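Local coordinates for protein contact-dependent inhibitor I (Escherichia coli NC101, PDB 5I4Q) that probably confers immunity to contact-dependent growth inhibition by binding the toxin protein CdiA and neutralising it, at residues F44-Q58 with L83-H95. Sequence-based numbering, arbitrary orientation.
Sequences FDNAQPLFDDLFRMQ and LDRDDFYSRKYWH
The Phe44 ring is sandwiched between two polar groups: Lys92 NZ makes a cation-pi contact over one face, 4.0 Å from the ring centroid, and Gln48 NE2 of its own helix lies over the centre of the other. Its edge runs toward the face of His95 in an offset edge-to-face pair, while Phe88 meets it obliquely, completing an aromatic cluster. This is knobs-into-holes packing between steeply crossed helices of an all-helical protein, with Phe44 a knob from one helix and Arg91 a knob from the other, and a short-segment crossing angle of 108°. With CG anti to the backbone N (chi1 -171°), the Phe44 ring extends into the hole between Phe88, Arg91, Lys92 and His95.

Arg91 illustrates how a charged knob can be accommodated. Its CG rests over the centre of the Phe51 ring in a CH-pi contact, and Phe51 CB lies over one face of the guanidinium. Along the guanidinium edge are three acceptor-bearing groups: NH1 donates to Gln48 OE1 at 2.7 Å, NH1 and NH2 together grip Asp52 OD1 end-on, and NE and NH2 hold Asp86 OD1 side-on. These bonds probably fix the rotation of the guanidinium and offset the like charges of the two aspartates.

Asp86 also covers one face of Phe55, its CB 3.8 Å from the ring centroid, with Leu83 O at the ring edge. Past this, Leu54 packs on Leu83 CD1. Helix 4-40 backs Phe51 through Ile39, whereas Asp84 OD2 turns to Arg37 and His85 of the CdiA chain, placing this corner at the interface with that chain, presumably the toxin. The other Asp84 oxygen, OD1, accepts from Gln58 NE2 at 2.9 Å through its anti lone pair.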
loop_
_atom_site.group_PDB
_atom_site.type_symbol
_atom_site.label_atom_id
_atom_site.label_comp_id
_atom_site.label_asym_id
_atom_site.label_seq_id
_atom_site.Cartn_x
_atom_site.Cartn_y
_atom_site.Cartn_z
ATOM N N PHE B 44 -8.725 3.828 39.511
ATOM C CA PHE B 44 -8.268 2.598 38.915
ATOM C C PHE B 44 -9.388 1.626 38.595
ATOM O O PHE B 44 -9.422 1.067 37.507
ATOM C CB PHE B 44 -7.190 1.915 39.769
ATOM C CG PHE B 44 -6.530 0.757 39.086
ATOM C CD1 PHE B 44 -5.671 0.970 38.040
ATOM C CD2 PHE B 44 -6.793 -0.551 39.474
ATOM C CE1 PHE B 44 -5.007 -0.087 37.428
ATOM C CE2 PHE B 44 -6.190 -1.619 38.830
ATOM C CZ PHE B 44 -5.298 -1.384 37.788
ATOM N N ASP B 45 -10.295 1.396 39.508
ATOM C CA ASP B 45 -11.384 0.450 39.217
ATOM C C ASP B 45 -12.232 0.839 38.013
ATOM O O ASP B 45 -12.538 0.011 37.160
ATOM C CB ASP B 45 -12.280 0.278 40.439
ATOM C CG ASP B 45 -11.632 -0.605 41.536
ATOM O OD1 ASP B 45 -10.372 -0.800 41.565
ATOM O OD2 ASP B 45 -12.405 -1.134 42.379
ATOM N N ASN B 46 -12.594 2.105 37.948
ATOM C CA ASN B 46 -13.479 2.627 36.910
ATOM C C ASN B 46 -12.768 2.741 35.564
ATOM O O ASN B 46 -13.412 2.955 34.565
ATOM C CB ASN B 46 -13.966 4.020 37.278
ATOM C CG ASN B 46 -14.776 4.044 38.541
ATOM O OD1 ASN B 46 -15.447 3.077 38.873
ATOM N ND2 ASN B 46 -14.699 5.155 39.265
ATOM N N ALA B 47 -11.430 2.659 35.586
ATOM C CA ALA B 47 -10.587 2.693 34.397
ATOM C C ALA B 47 -10.499 1.360 33.676
ATOM O O ALA B 47 -10.079 1.343 32.538
ATOM C CB ALA B 47 -9.181 3.161 34.761
ATOM N N GLN B 48 -10.919 0.263 34.295
ATOM C CA GLN B 48 -10.716 -1.034 33.681
ATOM C C GLN B 48 -11.434 -1.212 32.352
ATOM O O GLN B 48 -10.849 -1.779 31.414
ATOM C CB GLN B 48 -11.063 -2.184 34.616
ATOM C CG GLN B 48 -10.221 -2.248 35.866
ATOM C CD GLN B 48 -8.755 -2.174 35.580
ATOM O OE1 GLN B 48 -8.181 -3.084 34.947
ATOM N NE2 GLN B 48 -8.119 -1.100 36.039
ATOM N N PRO B 49 -12.699 -0.778 32.249
ATOM C CA PRO B 49 -13.330 -0.955 30.936
ATOM C C PRO B 49 -12.732 -0.010 29.896
ATOM O O PRO B 49 -12.806 -0.279 28.705
ATOM C CB PRO B 49 -14.822 -0.635 31.199
ATOM C CG PRO B 49 -14.832 0.116 32.501
ATOM C CD PRO B 49 -13.692 -0.462 33.280
ATOM N N LEU B 50 -12.119 1.068 30.356
ATOM C CA LEU B 50 -11.482 2.002 29.476
ATOM C C LEU B 50 -10.175 1.436 28.974
ATOM O O LEU B 50 -9.832 1.629 27.834
ATOM C CB LEU B 50 -11.243 3.357 30.155
ATOM C CG LEU B 50 -12.497 4.134 30.603
ATOM C CD1 LEU B 50 -12.073 5.302 31.481
ATOM C CD2 LEU B 50 -13.298 4.616 29.391
ATOM N N PHE B 51 -9.468 0.722 29.830
ATOM C CA PHE B 51 -8.244 0.045 29.459
ATOM C C PHE B 51 -8.583 -1.080 28.504
ATOM O O PHE B 51 -7.864 -1.289 27.561
ATOM C CB PHE B 51 -7.543 -0.551 30.678
ATOM C CG PHE B 51 -6.561 0.356 31.336
ATOM C CD1 PHE B 51 -5.445 0.779 30.670
ATOM C CD2 PHE B 51 -6.714 0.721 32.633
ATOM C CE1 PHE B 51 -4.506 1.596 31.275
ATOM C CE2 PHE B 51 -5.779 1.530 33.268
ATOM C CZ PHE B 51 -4.657 1.961 32.581
ATOM N N ASP B 52 -9.699 -1.770 28.720
ATOM C CA ASP B 52 -10.098 -2.865 27.825
ATOM C C ASP B 52 -10.257 -2.366 26.389
ATOM O O ASP B 52 -9.789 -3.015 25.452
ATOM C CB ASP B 52 -11.427 -3.497 28.267
ATOM C CG ASP B 52 -11.351 -4.246 29.643
ATOM O OD1 ASP B 52 -10.235 -4.547 30.190
ATOM O OD2 ASP B 52 -12.450 -4.553 30.167
ATOM N N ASP B 53 -10.903 -1.203 26.233
ATOM C CA ASP B 53 -11.025 -0.520 24.915
ATOM C C ASP B 53 -9.663 -0.090 24.365
ATOM O O ASP B 53 -9.360 -0.326 23.219
ATOM C CB ASP B 53 -11.922 0.723 24.980
ATOM C CG ASP B 53 -13.370 0.400 25.327
ATOM O OD1 ASP B 53 -13.820 -0.769 25.147
ATOM O OD2 ASP B 53 -14.074 1.327 25.794
ATOM N N LEU B 54 -8.839 0.514 25.208
ATOM C CA LEU B 54 -7.524 0.952 24.796
ATOM C C LEU B 54 -6.682 -0.200 24.300
ATOM O O LEU B 54 -6.086 -0.108 23.251
ATOM C CB LEU B 54 -6.833 1.610 25.976
ATOM C CG LEU B 54 -5.415 2.090 25.723
ATOM C CD1 LEU B 54 -5.422 3.110 24.595
ATOM C CD2 LEU B 54 -4.837 2.748 26.949
ATOM N N PHE B 55 -6.603 -1.290 25.049
ATOM C CA PHE B 55 -5.804 -2.433 24.581
ATOM C C PHE B 55 -6.384 -3.187 23.410
ATOM O O PHE B 55 -5.632 -3.842 22.633
ATOM C CB PHE B 55 -5.515 -3.404 25.726
ATOM C CG PHE B 55 -4.617 -2.833 26.786
ATOM C CD1 PHE B 55 -3.300 -2.568 26.496
ATOM C CD2 PHE B 55 -5.072 -2.619 28.068
ATOM C CE1 PHE B 55 -2.437 -2.082 27.461
ATOM C CE2 PHE B 55 -4.228 -2.081 29.041
ATOM C CZ PHE B 55 -2.900 -1.834 28.737
ATOM N N ARG B 56 -7.709 -3.145 23.280
ATOM C CA ARG B 56 -8.391 -3.771 22.148
ATOM C C ARG B 56 -7.947 -3.042 20.875
ATOM O O ARG B 56 -7.670 -3.672 19.858
ATOM C CB ARG B 56 -9.890 -3.718 22.277
ATOM C CG ARG B 56 -10.642 -4.527 21.222
ATOM C CD ARG B 56 -12.119 -4.155 21.102
ATOM N NE ARG B 56 -12.312 -2.960 20.292
ATOM C CZ ARG B 56 -12.730 -1.764 20.711
ATOM N NH1 ARG B 56 -12.825 -0.784 19.815
ATOM N NH2 ARG B 56 -13.046 -1.522 21.987
HETATM N N MSE B 57 -7.827 -1.728 20.971
HETATM C CA MSE B 57 -7.369 -0.927 19.849
HETATM C C MSE B 57 -5.927 -1.188 19.516
HETATM O O MSE B 57 -5.595 -1.244 18.376
HETATM C CB MSE B 57 -7.587 0.575 20.103
HETATM C CG MSE B 57 -9.091 0.799 20.118
HETATM SE SE MSE B 57 -9.542 2.739 20.107
HETATM C CE MSE B 57 -11.473 2.541 20.595
ATOM N N GLN B 58 -5.080 -1.245 20.523
ATOM C CA GLN B 58 -3.703 -1.559 20.333
ATOM C C GLN B 58 -3.601 -2.909 19.628
ATOM O O GLN B 58 -2.794 -3.066 18.750
ATOM C CB GLN B 58 -2.942 -1.544 21.666
ATOM C CG GLN B 58 -1.446 -1.923 21.620
ATOM C CD GLN B 58 -1.151 -3.387 21.379
ATOM O OE1 GLN B 58 -1.988 -4.258 21.602
ATOM N NE2 GLN B 58 0.049 -3.677 20.901
ATOM N N LEU B 83 2.065 -0.218 24.551
ATOM C CA LEU B 83 0.787 -0.707 25.067
ATOM C C LEU B 83 0.477 -2.153 24.745
ATOM O O LEU B 83 -0.638 -2.608 24.956
ATOM C CB LEU B 83 -0.335 0.167 24.544
ATOM C CG LEU B 83 -0.456 1.586 25.159
ATOM C CD1 LEU B 83 -1.843 2.160 24.898
ATOM C CD2 LEU B 83 -0.246 1.620 26.639
ATOM N N ASP B 84 1.451 -2.889 24.248
ATOM C CA ASP B 84 1.253 -4.290 23.895
ATOM C C ASP B 84 0.938 -5.151 25.097
ATOM O O ASP B 84 0.029 -5.944 25.082
ATOM C CB ASP B 84 2.512 -4.861 23.206
ATOM C CG ASP B 84 2.226 -6.152 22.505
ATOM O OD1 ASP B 84 1.459 -6.126 21.521
ATOM O OD2 ASP B 84 2.650 -7.207 22.964
ATOM N N ARG B 85 1.695 -4.975 26.156
ATOM C CA ARG B 85 1.499 -5.754 27.341
ATOM C C ARG B 85 0.282 -5.227 28.131
ATOM O O ARG B 85 0.256 -4.078 28.530
ATOM C CB ARG B 85 2.764 -5.663 28.184
ATOM C CG ARG B 85 2.681 -6.515 29.450
ATOM C CD ARG B 85 3.942 -6.423 30.320
ATOM N NE ARG B 85 3.744 -7.097 31.633
ATOM C CZ ARG B 85 4.637 -7.124 32.600
ATOM N NH1 ARG B 85 5.769 -6.445 32.454
ATOM N NH2 ARG B 85 4.348 -7.757 33.738
ATOM N N ASP B 86 -0.675 -6.115 28.370
ATOM C CA ASP B 86 -1.933 -5.835 28.982
ATOM C C ASP B 86 -2.137 -6.779 30.151
ATOM O O ASP B 86 -2.537 -7.915 29.974
ATOM C CB ASP B 86 -3.038 -6.017 27.924
ATOM C CG ASP B 86 -4.482 -5.940 28.499
ATOM O OD1 ASP B 86 -4.687 -5.478 29.650
ATOM O OD2 ASP B 86 -5.412 -6.350 27.765
ATOM N N ASP B 87 -1.809 -6.315 31.359
ATOM C CA ASP B 87 -2.149 -7.055 32.546
ATOM C C ASP B 87 -2.310 -6.067 33.694
ATOM O O ASP B 87 -2.155 -4.865 33.499
ATOM C CB ASP B 87 -1.047 -8.105 32.862
ATOM C CG ASP B 87 0.333 -7.479 32.969
ATOM O OD1 ASP B 87 0.465 -6.388 33.594
ATOM O OD2 ASP B 87 1.301 -8.060 32.419
ATOM N N PHE B 88 -2.575 -6.586 34.891
ATOM C CA PHE B 88 -2.746 -5.763 36.102
ATOM C C PHE B 88 -1.566 -4.797 36.338
ATOM O O PHE B 88 -1.782 -3.619 36.623
ATOM C CB PHE B 88 -3.008 -6.662 37.318
ATOM C CG PHE B 88 -2.969 -5.937 38.653
ATOM C CD1 PHE B 88 -4.048 -5.194 39.093
ATOM C CD2 PHE B 88 -1.845 -6.022 39.464
ATOM C CE1 PHE B 88 -4.006 -4.517 40.300
ATOM C CE2 PHE B 88 -1.787 -5.364 40.688
ATOM C CZ PHE B 88 -2.873 -4.607 41.102
ATOM N N TYR B 89 -0.344 -5.292 36.111
ATOM C CA TYR B 89 0.882 -4.589 36.464
ATOM C C TYR B 89 1.191 -3.506 35.469
ATOM O O TYR B 89 1.687 -2.450 35.858
ATOM C CB TYR B 89 2.064 -5.575 36.670
ATOM C CG TYR B 89 1.773 -6.545 37.792
ATOM C CD1 TYR B 89 1.960 -6.166 39.121
ATOM C CD2 TYR B 89 1.244 -7.808 37.527
ATOM C CE1 TYR B 89 1.654 -7.013 40.156
ATOM C CE2 TYR B 89 0.927 -8.669 38.541
ATOM C CZ TYR B 89 1.120 -8.271 39.866
ATOM O OH TYR B 89 0.807 -9.166 40.900
ATOM N N SER B 90 0.871 -3.728 34.196
ATOM C CA SER B 90 1.063 -2.670 33.196
ATOM C C SER B 90 -0.044 -1.636 33.360
ATOM O O SER B 90 0.191 -0.438 33.216
ATOM C CB SER B 90 1.108 -3.238 31.775
ATOM O OG SER B 90 -0.189 -3.620 31.296
ATOM N N ARG B 91 -1.261 -2.085 33.663
ATOM C CA ARG B 91 -2.360 -1.126 33.925
ATOM C C ARG B 91 -2.095 -0.203 35.101
ATOM O O ARG B 91 -2.398 1.011 35.034
ATOM C CB ARG B 91 -3.699 -1.829 34.119
ATOM C CG ARG B 91 -4.219 -2.448 32.821
ATOM C CD ARG B 91 -5.323 -3.442 33.095
ATOM N NE ARG B 91 -5.851 -3.955 31.859
ATOM C CZ ARG B 91 -7.130 -4.012 31.517
ATOM N NH1 ARG B 91 -8.087 -3.573 32.323
ATOM N NH2 ARG B 91 -7.456 -4.517 30.343
ATOM N N LYS B 92 -1.538 -0.752 36.168
ATOM C CA LYS B 92 -1.188 0.036 37.343
ATOM C C LYS B 92 -0.198 1.133 36.907
ATOM O O LYS B 92 -0.339 2.289 37.258
ATOM C CB LYS B 92 -0.584 -0.896 38.410
ATOM C CG LYS B 92 -0.856 -0.582 39.870
ATOM C CD LYS B 92 -2.350 -0.531 40.244
ATOM C CE LYS B 92 -2.621 0.115 41.617
ATOM N NZ LYS B 92 -4.077 0.168 41.939
ATOM N N TYR B 93 0.815 0.748 36.131
ATOM C CA TYR B 93 1.841 1.677 35.657
ATOM C C TYR B 93 1.251 2.772 34.754
ATOM O O TYR B 93 1.522 3.950 34.927
ATOM C CB TYR B 93 2.922 0.907 34.889
ATOM C CG TYR B 93 3.961 1.766 34.223
ATOM C CD1 TYR B 93 4.972 2.387 34.966
ATOM C CD2 TYR B 93 3.980 1.928 32.848
ATOM C CE1 TYR B 93 5.946 3.177 34.349
ATOM C CE2 TYR B 93 4.961 2.691 32.221
ATOM C CZ TYR B 93 5.940 3.314 32.960
ATOM O OH TYR B 93 6.908 4.088 32.327
ATOM N N TRP B 94 0.447 2.384 33.785
ATOM C CA TRP B 94 -0.087 3.366 32.827
ATOM C C TRP B 94 -1.097 4.261 33.503
ATOM O O TRP B 94 -1.122 5.461 33.235
ATOM C CB TRP B 94 -0.659 2.677 31.584
ATOM C CG TRP B 94 0.426 2.071 30.699
ATOM C CD1 TRP B 94 0.560 0.754 30.361
ATOM C CD2 TRP B 94 1.510 2.761 30.065
ATOM N NE1 TRP B 94 1.666 0.581 29.562
ATOM C CE2 TRP B 94 2.268 1.802 29.369
ATOM C CE3 TRP B 94 1.915 4.086 30.028
ATOM C CZ2 TRP B 94 3.441 2.127 28.663
ATOM C CZ3 TRP B 94 3.067 4.422 29.310
ATOM C CH2 TRP B 94 3.803 3.446 28.627
ATOM N N HIS B 95 -1.904 3.709 34.406
ATOM C CA HIS B 95 -2.878 4.555 35.102
ATOM C C HIS B 95 -2.169 5.678 35.850
ATOM O O HIS B 95 -2.545 6.842 35.763
ATOM C CB HIS B 95 -3.748 3.736 36.040
ATOM C CG HIS B 95 -4.827 4.534 36.704
ATOM N ND1 HIS B 95 -4.849 4.773 38.065
ATOM C CD2 HIS B 95 -5.915 5.157 36.193
ATOM C CE1 HIS B 95 -5.903 5.511 38.359
ATOM N NE2 HIS B 95 -6.557 5.770 37.238
HETATM O O HOH W 1 -1.413 -6.805 21.366
HETATM O O HOH W 2 -2.691 -5.441 24.198
#